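Cytochrome C (Marichromatium purpuratum 984, PDB 5LO9) probably interconverts thiosulfate and tetrathionate, moving the electrons through a series of covalently attached c-type hemes. Local coordinates at residues A[269-273]-A[416-420]; A[277-281]-A[341-346]; A[283-287]-A[419-423]; A[106-110]-A[120-124]. One frame throughout, in Å; residues are numbered along the deposited sequence.

Interactions 1 and 3 end on the same strand, 418-421, and on the same heme, yet differ in chemistry: interaction 1 is a surface contact of polar side chains and waters, whereas interaction 3 is buried and packs valine and prolines against backbone and a glutamine. Interaction 2, also at the surface, lies within the chain loop closed by interaction 1 and touches it, with Ser277 OG probably hydrogen-bonded to the Thr271 carbonyl. Interaction 4 is a buried backbone-to-backbone contact in a different heme domain, earlier in the chain. It nevertheless meets interactions 1 and 3 through Arg123, whose guanidinium packs on that of Arg269 and whose carbonyl lies against Val420 and Phe421.

Interaction 1 of 4, residues A[269-273]-A[416-420]; sequences RHTNT and DGEVV. With HEC (heme c), chain F.
His270 and Glu418 form a His-carboxylate hydrogen bond that ties the loop just after helix 256-269 to the hairpin of strands 413-415 and 418-421. His270 ND1 donates to Glu418 OE1 over 2.8 Å, nearly straight at 170°. The oxygen lies at the ring edge, in its plane, but is met from above the carboxylate, the two planes being 73° apart. A glutamate suits this place because its chain, bent at chi2 (-56°), carries the carboxylate back to the loop; there Thr273 OG1 stands 3.2 Å from Glu418 OE2, a weak bond whose proton has other acceptors nearby.

A hydrogen bond between uncharged groups adds to this: Asn272 ND2 reaches Gly417 O at 3.2 Å, nearly along the C=O axis. Glycine fits the turn, since a side chain at its backbone angles would jam against the preceding carbonyl. Van der Waals packing is slight, the Val419 CG2 methyl resting against the Asn272 amide, 3.8 Å from Asn272 OD1.

Water completes the polar set. One molecule accepts from Val419 N at 2.9 Å and lies beside Asn272 OD1 and Glu418 OE1; another lies between Arg269 and Val419 O.

The last bonds are to heme c, where arginine matches an anionic propionate. Arg269 NH1 donates to heme O2D at 3.2 Å, and Arg269 NH2 to heme O1D at 2.7 Å, in the guanidinium plane.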
# COMPACT_ATOMS: atom_id res chain seq x y z
N ARG A 269 15.72 -3.52 -11.10
CA ARG A 269 16.56 -3.67 -12.28
C ARG A 269 17.73 -4.63 -12.05
O ARG A 269 18.20 -5.29 -13.00
CB ARG A 269 17.08 -2.28 -12.68
CG ARG A 269 17.99 -2.20 -13.87
CD ARG A 269 17.28 -2.52 -15.16
NE ARG A 269 17.32 -3.93 -15.50
CZ ARG A 269 16.90 -4.46 -16.64
NH1 ARG A 269 16.38 -3.71 -17.61
NH2 ARG A 269 16.99 -5.77 -16.81
N HIS A 270 18.24 -4.73 -10.83
CA HIS A 270 19.43 -5.54 -10.57
C HIS A 270 19.13 -6.56 -9.48
O HIS A 270 19.97 -6.82 -8.62
CB HIS A 270 20.61 -4.66 -10.20
CG HIS A 270 20.94 -3.64 -11.25
ND1 HIS A 270 21.73 -3.91 -12.35
CD2 HIS A 270 20.56 -2.34 -11.38
CE1 HIS A 270 21.84 -2.83 -13.09
NE2 HIS A 270 21.14 -1.86 -12.54
N THR A 271 17.95 -7.18 -9.55
CA THR A 271 17.45 -8.00 -8.46
C THR A 271 18.43 -9.09 -8.08
O THR A 271 18.60 -9.42 -6.90
CB THR A 271 16.12 -8.63 -8.85
OG1 THR A 271 15.35 -7.74 -9.68
CG2 THR A 271 15.33 -8.93 -7.60
N ASN A 272 19.13 -9.64 -9.08
CA ASN A 272 19.92 -10.84 -8.87
C ASN A 272 21.34 -10.55 -8.39
O ASN A 272 22.02 -11.47 -7.93
CB ASN A 272 19.99 -11.64 -10.16
CG ASN A 272 20.77 -10.93 -11.21
OD1 ASN A 272 20.46 -9.81 -11.59
ND2 ASN A 272 21.87 -11.53 -11.62
N THR A 273 21.78 -9.30 -8.48
CA THR A 273 23.15 -8.93 -8.15
C THR A 273 23.29 -7.98 -6.97
O THR A 273 24.38 -7.90 -6.39
CB THR A 273 23.82 -8.26 -9.35
OG1 THR A 273 23.18 -7.00 -9.59
CG2 THR A 273 23.68 -9.13 -10.54
N ASP A 416 29.32 -9.84 -16.68
CA ASP A 416 29.79 -9.39 -15.36
C ASP A 416 28.72 -9.62 -14.29
O ASP A 416 28.51 -8.79 -13.41
CB ASP A 416 30.22 -7.91 -15.38
CG ASP A 416 31.43 -7.65 -16.33
OD1 ASP A 416 31.64 -6.47 -16.77
OD2 ASP A 416 32.17 -8.62 -16.64
N GLY A 417 28.03 -10.76 -14.38
CA GLY A 417 26.97 -11.10 -13.45
C GLY A 417 25.61 -10.49 -13.71
O GLY A 417 24.62 -10.97 -13.15
N GLU A 418 25.52 -9.43 -14.53
CA GLU A 418 24.25 -8.80 -14.88
C GLU A 418 23.51 -9.59 -15.95
O GLU A 418 24.12 -10.15 -16.86
CB GLU A 418 24.48 -7.39 -15.40
CG GLU A 418 25.14 -6.42 -14.40
CD GLU A 418 24.43 -6.28 -13.04
OE1 GLU A 418 23.16 -6.21 -12.97
OE2 GLU A 418 25.18 -6.28 -12.04
N VAL A 419 22.19 -9.62 -15.84
CA VAL A 419 21.36 -10.30 -16.82
C VAL A 419 21.18 -9.38 -18.01
O VAL A 419 20.48 -8.37 -17.92
CB VAL A 419 19.98 -10.70 -16.27
CG1 VAL A 419 19.27 -11.55 -17.30
CG2 VAL A 419 20.08 -11.45 -14.96
N VAL A 420 21.73 -9.76 -19.16
CA VAL A 420 21.44 -9.02 -20.37
C VAL A 420 20.23 -9.61 -21.07
O VAL A 420 19.26 -8.91 -21.32
CB VAL A 420 22.64 -9.01 -21.31
CG1 VAL A 420 22.29 -8.30 -22.56
CG2 VAL A 420 23.80 -8.34 -20.66
FE HEC F . 13.18 -11.51 -25.37
CHA HEC F . 12.80 -10.63 -22.01
CHB HEC F . 10.80 -14.04 -25.04
CHC HEC F . 13.31 -12.04 -28.79
CHD HEC F . 16.01 -9.41 -25.60
NA HEC F . 12.01 -12.22 -23.80
C1A HEC F . 12.01 -11.76 -22.54
C2A HEC F . 11.08 -12.53 -21.66
C3A HEC F . 10.48 -13.51 -22.55
C4A HEC F . 11.15 -13.24 -23.86
CMA HEC F . 9.45 -14.53 -22.18
CAA HEC F . 10.74 -12.36 -20.22
CBA HEC F . 11.02 -13.69 -19.52
CGA HEC F . 12.15 -13.64 -18.52
O1A HEC F . 12.72 -12.55 -18.33
O2A HEC F . 12.45 -14.71 -17.94
NB HEC F . 12.21 -12.80 -26.67
C1B HEC F . 11.32 -13.73 -26.36
C2B HEC F . 10.84 -14.48 -27.55
C3B HEC F . 11.57 -13.88 -28.66
C4B HEC F . 12.38 -12.83 -27.99
CMB HEC F . 9.85 -15.59 -27.58
CAB HEC F . 11.50 -14.20 -30.13
CBB HEC F . 10.07 -13.96 -30.56
NC HEC F . 14.43 -10.86 -26.91
C1C HEC F . 14.32 -11.17 -28.19
C2C HEC F . 15.38 -10.60 -29.04
C3C HEC F . 16.19 -9.83 -28.11
C4C HEC F . 15.51 -10.08 -26.81
CMC HEC F . 15.57 -10.81 -30.50
CAC HEC F . 17.45 -9.03 -28.32
CBC HEC F . 17.43 -7.99 -29.39
ND HEC F . 14.19 -10.24 -24.05
C1D HEC F . 15.27 -9.49 -24.33
C2D HEC F . 15.69 -8.69 -23.15
C3D HEC F . 14.73 -9.04 -22.11
C4D HEC F . 13.85 -10.00 -22.78
CMD HEC F . 16.81 -7.72 -23.01
CAD HEC F . 14.72 -8.52 -20.71
CBD HEC F . 14.14 -7.11 -20.78
CGD HEC F . 14.86 -6.14 -19.85
O1D HEC F . 15.84 -6.48 -19.16
O2D HEC F . 14.46 -4.98 -19.81
O HOH W 1 19.52 -6.72 -15.81
O HOH W 2 21.10 -7.93 -13.69

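Interaction 2 of 4, residues A[277-281]-A[341-346]; sequences SAPHV and VSGQVP
The His280 ring is held in two ways by one short run of chain: Pro346 lies over a face in a CH-pi contact, while the Gln344 carbonyl meets the edge. The run is a loop that opens with an ST turn at Ser342 and leads toward helix 351-363; facing it is the 3-10 turn 278-280. Pro346 CA stands 3.8 Å from the centroid of the His280 ring, 17° off its normal, and the proline ring continues the packing, with CG 3.8 Å from His280 CG. With CG anti to the carbonyl carbon (chi1 -52°), the imidazole extends across to this loop. His280 ND1 donates to Gln344 O at 3.1 Å; the oxygen lies in the ring plane, yet the donor stands 52° above the carbonyl plane. Histidine suits the place because it offers a flat face and an N-H at its rim together.

A backbone bond joins the loops beside the ring, Ser342 N to Pro279 O at 3.0 Å. The same oxygen has Ser342 OG close by, in a weak bond whose proton is not settled, and it is hydrogen-bonded to Ser340 OG. In the ST turn, Ser342 OG accepts from Gln344 N at 2.9 Å, and Gly343 between them takes the positive phi that glycine tolerates easily. Behind the loop, helix 323-332 supports Pro346 through Phe331 and binds its carbonyl through Gln328. At the outer end a water donates to Ala278 O at 2.9 Å and accepts from Val341 N.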
# COMPACT_ATOMS: atom_id res chain seq x y z
N SER A 277 19.05 -7.95 -2.28
CA SER A 277 18.03 -8.85 -2.82
C SER A 277 18.62 -10.15 -3.34
O SER A 277 17.92 -11.16 -3.40
CB SER A 277 17.21 -8.13 -3.92
OG SER A 277 18.04 -7.54 -4.93
N ALA A 278 19.89 -10.14 -3.70
CA ALA A 278 20.50 -11.32 -4.30
C ALA A 278 20.39 -12.55 -3.41
O ALA A 278 20.15 -13.66 -3.94
CB ALA A 278 21.96 -10.97 -4.63
N PRO A 279 20.52 -12.45 -2.09
CA PRO A 279 20.39 -13.64 -1.25
C PRO A 279 19.00 -14.28 -1.29
O PRO A 279 18.84 -15.38 -0.74
CB PRO A 279 20.71 -13.11 0.16
CG PRO A 279 21.45 -11.85 -0.05
CD PRO A 279 20.86 -11.26 -1.30
N HIS A 280 18.01 -13.61 -1.87
CA HIS A 280 16.65 -14.14 -1.98
C HIS A 280 16.31 -14.49 -3.42
O HIS A 280 15.16 -14.84 -3.69
CB HIS A 280 15.62 -13.14 -1.43
CG HIS A 280 15.94 -12.67 -0.05
ND1 HIS A 280 15.59 -13.38 1.08
CD2 HIS A 280 16.64 -11.59 0.39
CE1 HIS A 280 16.03 -12.74 2.15
NE2 HIS A 280 16.67 -11.65 1.76
N VAL A 281 17.27 -14.41 -4.35
CA VAL A 281 17.07 -14.72 -5.77
C VAL A 281 17.84 -15.99 -6.08
O VAL A 281 19.05 -16.05 -5.87
CB VAL A 281 17.51 -13.57 -6.68
CG1 VAL A 281 17.47 -13.98 -8.17
CG2 VAL A 281 16.61 -12.33 -6.44
N VAL A 341 20.50 -18.56 -1.82
CA VAL A 341 21.36 -18.80 -0.67
C VAL A 341 20.54 -18.84 0.60
O VAL A 341 20.66 -19.77 1.41
CB VAL A 341 22.44 -17.71 -0.61
CG1 VAL A 341 22.95 -17.56 0.75
CG2 VAL A 341 23.55 -18.07 -1.52
N SER A 342 19.69 -17.84 0.79
CA SER A 342 18.82 -17.77 1.96
C SER A 342 17.72 -18.81 1.94
O SER A 342 17.14 -19.11 2.98
CB SER A 342 18.17 -16.41 2.04
OG SER A 342 16.97 -16.45 1.28
N GLY A 343 17.37 -19.31 0.77
CA GLY A 343 16.27 -20.22 0.63
C GLY A 343 14.89 -19.63 0.77
O GLY A 343 13.91 -20.36 0.58
N GLN A 344 14.78 -18.32 1.03
CA GLN A 344 13.53 -17.70 1.48
C GLN A 344 13.19 -16.48 0.65
O GLN A 344 14.06 -15.84 0.07
CB GLN A 344 13.62 -17.19 2.90
CG GLN A 344 13.81 -18.20 3.99
CD GLN A 344 14.30 -17.51 5.24
OE1 GLN A 344 13.60 -16.64 5.78
NE2 GLN A 344 15.55 -17.83 5.68
N VAL A 345 11.91 -16.11 0.68
CA VAL A 345 11.55 -14.82 0.10
C VAL A 345 11.98 -13.75 1.09
O VAL A 345 12.28 -14.04 2.25
CB VAL A 345 10.06 -14.69 -0.23
CG1 VAL A 345 9.58 -15.82 -1.05
CG2 VAL A 345 9.24 -14.57 1.00
N PRO A 346 12.07 -12.50 0.67
CA PRO A 346 12.56 -11.46 1.59
C PRO A 346 11.55 -11.19 2.68
O PRO A 346 10.34 -11.34 2.48
CB PRO A 346 12.74 -10.25 0.68
CG PRO A 346 12.67 -10.77 -0.69
CD PRO A 346 11.81 -11.97 -0.67
O HOH W 3 21.18 -16.39 -3.69

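Interaction 3 of 4, residues A[283-287]-A[419-423]. With HEC (heme c), chain F.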
# COMPACT_ATOMS: atom_id res chain seq x y z
N ASN A 283 17.81 -17.62 -9.15
CA ASN A 283 18.03 -17.82 -10.56
C ASN A 283 18.68 -16.56 -11.11
O ASN A 283 19.21 -15.74 -10.35
CB ASN A 283 16.72 -18.19 -11.27
CG ASN A 283 15.68 -17.14 -11.14
OD1 ASN A 283 15.97 -15.98 -10.82
ND2 ASN A 283 14.43 -17.51 -11.45
N ASP A 284 18.65 -16.45 -12.44
CA ASP A 284 19.29 -15.38 -13.19
C ASP A 284 18.23 -14.53 -13.88
O ASP A 284 18.20 -14.41 -15.10
CB ASP A 284 20.32 -15.95 -14.18
CG ASP A 284 21.55 -16.54 -13.47
OD1 ASP A 284 21.89 -16.05 -12.37
OD2 ASP A 284 22.20 -17.44 -14.03
N GLN A 285 17.40 -13.89 -13.07
CA GLN A 285 16.28 -13.08 -13.51
C GLN A 285 16.35 -11.75 -12.78
O GLN A 285 17.06 -11.60 -11.79
CB GLN A 285 14.96 -13.77 -13.20
CG GLN A 285 14.83 -15.15 -13.81
CD GLN A 285 14.70 -15.19 -15.33
OE1 GLN A 285 15.38 -15.97 -15.99
NE2 GLN A 285 13.78 -14.42 -15.87
N THR A 286 15.60 -10.77 -13.31
CA THR A 286 15.31 -9.54 -12.61
C THR A 286 13.86 -9.18 -12.88
O THR A 286 13.28 -9.59 -13.89
CB THR A 286 16.19 -8.35 -13.03
OG1 THR A 286 15.86 -7.98 -14.38
CG2 THR A 286 17.69 -8.64 -12.92
N CYS A 287 13.30 -8.37 -11.98
CA CYS A 287 11.92 -7.90 -12.15
C CYS A 287 11.78 -7.21 -13.49
O CYS A 287 10.77 -7.37 -14.18
CB CYS A 287 11.54 -6.91 -11.03
SG CYS A 287 11.94 -7.30 -9.28
N VAL A 419 22.19 -9.62 -15.84
CA VAL A 419 21.36 -10.30 -16.82
C VAL A 419 21.18 -9.38 -18.01
O VAL A 419 20.48 -8.37 -17.92
CB VAL A 419 19.98 -10.70 -16.27
CG1 VAL A 419 19.27 -11.55 -17.30
CG2 VAL A 419 20.08 -11.45 -14.96
N VAL A 420 21.73 -9.76 -19.16
CA VAL A 420 21.44 -9.02 -20.37
C VAL A 420 20.23 -9.61 -21.07
O VAL A 420 19.26 -8.91 -21.32
CB VAL A 420 22.64 -9.01 -21.31
CG1 VAL A 420 22.29 -8.30 -22.56
CG2 VAL A 420 23.80 -8.34 -20.66
N PHE A 421 20.28 -10.91 -21.37
CA PHE A 421 19.18 -11.61 -22.02
C PHE A 421 18.75 -12.74 -21.11
O PHE A 421 19.55 -13.66 -20.85
CB PHE A 421 19.59 -12.15 -23.39
CG PHE A 421 20.17 -11.10 -24.27
CD1 PHE A 421 19.45 -9.95 -24.53
CD2 PHE A 421 21.44 -11.25 -24.81
CE1 PHE A 421 19.97 -8.96 -25.32
CE2 PHE A 421 22.01 -10.23 -25.59
CZ PHE A 421 21.26 -9.09 -25.86
N PRO A 422 17.55 -12.69 -20.55
CA PRO A 422 17.17 -13.65 -19.55
C PRO A 422 17.10 -15.05 -20.13
O PRO A 422 16.57 -15.26 -21.22
CB PRO A 422 15.77 -13.18 -19.13
CG PRO A 422 15.72 -11.77 -19.50
CD PRO A 422 16.54 -11.64 -20.71
N PRO A 423 17.59 -16.04 -19.37
CA PRO A 423 17.28 -17.45 -19.64
C PRO A 423 15.79 -17.71 -19.63
O PRO A 423 15.09 -17.31 -18.71
CB PRO A 423 17.95 -18.18 -18.47
CG PRO A 423 18.86 -17.23 -17.87
CD PRO A 423 18.38 -15.85 -18.16
FE HEC F . 13.18 -11.51 -25.37
CHA HEC F . 12.80 -10.63 -22.01
CHB HEC F . 10.80 -14.04 -25.04
CHC HEC F . 13.31 -12.04 -28.79
CHD HEC F . 16.01 -9.41 -25.60
NA HEC F . 12.01 -12.22 -23.80
C1A HEC F . 12.01 -11.76 -22.54
C2A HEC F . 11.08 -12.53 -21.66
C3A HEC F . 10.48 -13.51 -22.55
C4A HEC F . 11.15 -13.24 -23.86
CMA HEC F . 9.45 -14.53 -22.18
CAA HEC F . 10.74 -12.36 -20.22
CBA HEC F . 11.02 -13.69 -19.52
CGA HEC F . 12.15 -13.64 -18.52
O1A HEC F . 12.72 -12.55 -18.33
O2A HEC F . 12.45 -14.71 -17.94
NB HEC F . 12.21 -12.80 -26.67
C1B HEC F . 11.32 -13.73 -26.36
C2B HEC F . 10.84 -14.48 -27.55
C3B HEC F . 11.57 -13.88 -28.66
C4B HEC F . 12.38 -12.83 -27.99
CMB HEC F . 9.85 -15.59 -27.58
CAB HEC F . 11.50 -14.20 -30.13
CBB HEC F . 10.07 -13.96 -30.56
NC HEC F . 14.43 -10.86 -26.91
C1C HEC F . 14.32 -11.17 -28.19
C2C HEC F . 15.38 -10.60 -29.04
C3C HEC F . 16.19 -9.83 -28.11
C4C HEC F . 15.51 -10.08 -26.81
CMC HEC F . 15.57 -10.81 -30.50
CAC HEC F . 17.45 -9.03 -28.32
CBC HEC F . 17.43 -7.99 -29.39
ND HEC F . 14.19 -10.24 -24.05
C1D HEC F . 15.27 -9.49 -24.33
C2D HEC F . 15.69 -8.69 -23.15
C3D HEC F . 14.73 -9.04 -22.11
C4D HEC F . 13.85 -10.00 -22.78
CMD HEC F . 16.81 -7.72 -23.01
CAD HEC F . 14.72 -8.52 -20.71
CBD HEC F . 14.14 -7.11 -20.78
CGD HEC F . 14.86 -6.14 -19.85
O1D HEC F . 15.84 -6.48 -19.16
O2D HEC F . 14.46 -4.98 -19.81
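Gln285 NE2, lying against Pro422 CB, pairs with propionate oxygen O2A of the heme c that Pro422 also covers, though the modelled 2.5 Å from Gln285 NE2 to heme O2A is too short to take literally at this resolution. The match of amide with carboxylate still makes sense. Although CB points away from the prolines, the bend at chi2 (-69°) brings the amide round, and Gln285 and Pro423 lie alongside, running opposite ways. A leucine here, having no N-H to offer, would probably leave propionate O2A without this donor.

The rest is packing, mostly of nonpolar side-chain atoms on backbone. Val419 CG2 rests 3.5 Å from Asp284 O and 4.2 Å from Thr286 CG2, while Pro423 CD approaches Asp284 O at 3.4 Å. The Asp284 carboxylate is engaged elsewhere, in a salt bridge with Arg428. Phe421 CD1 touches the heme edge at CHD, 3.6 Å away.

Pro422 O accepts from ND1 of His406, an axial ligand of this heme's iron, which would be expected to fix the rotation of the ligand's imidazole. Val420 and Phe421 form a classic bulge opposite Leu413 of strand 413-415, while segment 283-287 belongs to the loop that links helix 256-269 to helix 292-295, ending at Cys287, covalently bound to the next heme.

Interaction 4 of 4, residues A[106-110]-A[120-124]. With HEC (heme c), chain D.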
# COMPACT_ATOMS: atom_id res chain seq x y z
N ALA A 106 20.55 9.51 -20.82
CA ALA A 106 19.19 9.04 -20.73
C ALA A 106 18.96 7.93 -21.74
O ALA A 106 18.49 6.84 -21.38
CB ALA A 106 18.20 10.17 -20.93
N LEU A 107 19.28 8.19 -23.00
CA LEU A 107 19.08 7.17 -24.04
C LEU A 107 19.97 5.96 -23.81
O LEU A 107 19.54 4.81 -23.99
CB LEU A 107 19.32 7.78 -25.43
CG LEU A 107 18.20 8.70 -25.95
CD1 LEU A 107 18.65 9.41 -27.23
CD2 LEU A 107 16.90 7.95 -26.21
N ALA A 108 21.22 6.18 -23.40
CA ALA A 108 22.14 5.05 -23.27
C ALA A 108 21.64 4.04 -22.27
O ALA A 108 21.78 2.83 -22.48
CB ALA A 108 23.55 5.52 -22.88
N GLU A 109 21.06 4.52 -21.16
CA GLU A 109 20.81 3.68 -19.99
C GLU A 109 19.34 3.35 -19.75
O GLU A 109 19.06 2.28 -19.18
CB GLU A 109 21.37 4.37 -18.73
CG GLU A 109 22.89 4.74 -18.80
CD GLU A 109 23.84 3.53 -18.62
OE1 GLU A 109 23.34 2.37 -18.40
OE2 GLU A 109 25.10 3.77 -18.68
N THR A 110 18.42 4.20 -20.23
CA THR A 110 16.98 4.00 -20.10
C THR A 110 16.19 4.12 -21.41
O THR A 110 14.97 3.90 -21.39
CB THR A 110 16.39 5.03 -19.11
OG1 THR A 110 16.41 6.36 -19.69
CG2 THR A 110 17.19 5.01 -17.88
N ALA A 120 17.01 1.01 -24.22
CA ALA A 120 18.32 1.58 -23.90
C ALA A 120 19.43 0.90 -24.71
O ALA A 120 19.40 -0.31 -24.95
CB ALA A 120 18.64 1.43 -22.42
N CYS A 121 20.45 1.67 -25.06
CA CYS A 121 21.56 1.06 -25.76
C CYS A 121 22.12 -0.10 -24.95
O CYS A 121 22.49 -1.15 -25.50
CB CYS A 121 22.65 2.10 -26.05
SG CYS A 121 22.01 3.66 -26.74
N VAL A 122 22.17 0.04 -23.62
CA VAL A 122 22.79 -1.00 -22.80
C VAL A 122 21.94 -2.25 -22.70
O VAL A 122 22.44 -3.29 -22.25
CB VAL A 122 23.11 -0.48 -21.38
CG1 VAL A 122 24.07 0.67 -21.42
CG2 VAL A 122 21.85 -0.04 -20.65
N ARG A 123 20.70 -2.20 -23.14
CA ARG A 123 19.86 -3.38 -23.09
C ARG A 123 20.35 -4.47 -24.05
O ARG A 123 20.10 -5.65 -23.82
CB ARG A 123 18.42 -2.98 -23.39
CG ARG A 123 17.41 -3.91 -22.85
CD ARG A 123 17.59 -4.14 -21.32
NE ARG A 123 17.62 -2.84 -20.67
CZ ARG A 123 18.43 -2.46 -19.70
NH1 ARG A 123 19.34 -3.28 -19.19
NH2 ARG A 123 18.31 -1.22 -19.23
N CYS A 124 21.00 -4.08 -25.15
CA CYS A 124 21.66 -5.00 -26.06
C CYS A 124 23.17 -4.93 -25.97
O CYS A 124 23.83 -5.94 -26.24
CB CYS A 124 21.29 -4.69 -27.53
SG CYS A 124 19.58 -4.91 -28.11
FE HEC D . 23.68 -0.96 -31.30
CHA HEC D . 26.29 -2.19 -33.27
CHB HEC D . 25.23 2.18 -31.23
CHC HEC D . 21.16 0.25 -29.22
CHD HEC D . 22.00 -4.00 -31.61
NA HEC D . 25.44 -0.17 -32.10
C1A HEC D . 26.33 -0.81 -32.84
C2A HEC D . 27.46 0.03 -33.28
C3A HEC D . 27.14 1.34 -32.69
C4A HEC D . 25.86 1.10 -31.98
CMA HEC D . 27.96 2.59 -32.81
CAA HEC D . 28.67 -0.31 -34.11
CBA HEC D . 29.80 -0.76 -33.20
CGA HEC D . 31.06 -1.04 -34.00
O1A HEC D . 32.01 -1.62 -33.43
O2A HEC D . 31.09 -0.69 -35.20
NB HEC D . 23.27 0.87 -30.39
C1B HEC D . 23.99 1.99 -30.48
C2B HEC D . 23.41 3.12 -29.70
C3B HEC D . 22.20 2.54 -29.12
C4B HEC D . 22.22 1.15 -29.62
CMB HEC D . 23.96 4.51 -29.57
CAB HEC D . 21.17 3.15 -28.21
CBB HEC D . 20.61 4.39 -28.84
NC HEC D . 21.91 -1.73 -30.54
C1C HEC D . 21.06 -1.12 -29.72
C2C HEC D . 19.90 -1.95 -29.34
C3C HEC D . 20.13 -3.22 -30.06
C4C HEC D . 21.41 -2.95 -30.77
CMC HEC D . 18.78 -1.54 -28.44
CAC HEC D . 19.35 -4.51 -30.06
CBC HEC D . 17.85 -4.45 -30.12
ND HEC D . 24.07 -2.76 -32.26
C1D HEC D . 23.29 -3.83 -32.29
C2D HEC D . 23.86 -4.94 -33.07
C3D HEC D . 25.12 -4.44 -33.56
C4D HEC D . 25.15 -3.06 -32.99
CMD HEC D . 23.26 -6.27 -33.32
CAD HEC D . 26.12 -5.17 -34.43
CBD HEC D . 25.91 -4.84 -35.91
CGD HEC D . 26.71 -5.77 -36.81
O1D HEC D . 27.28 -5.22 -37.78
O2D HEC D . 26.78 -7.00 -36.56
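Val122 N donates to Ala108 O at 3.0 Å, joining the end of helix 102-110, which also packs on helix 176-187, to the start of helix 121-125. One step back, Cys121 N makes a weak bond of 3.4 Å to Leu107 O, which the CA-H of Ala120 also approaches. The pairing is economical: carbonyls of a last helical turn run short of donors within their own helix, and amides of a first turn run short of acceptors.

Ala106 O is satisfied inside its helix by two donors from opposite faces of its plane, Thr110 N and Thr110 OG1, the latter at 2.7 Å. Threonine suits this helix end because its hydroxyl folds back on the last turn. Glu109 OE2 is bonded to Tyr185 OH, while Glu109 OE1 rests 3.5 Å from Val122 CG1. A glycine in place of Val122 would keep the N-H but strip off both methyls, and would probably open a gap beside Ala108 O and leave Glu109 OE1 without its packing partner. Ala120 is small enough for its CB to sit 3.4 Å from Glu109 C.

Thioether bonds from Cys121 SG to heme CAB and from Cys124 SG to heme CAC, with His125 following as axial ligand, make this the CXXCH heme-binding motif of a cytochrome c domain.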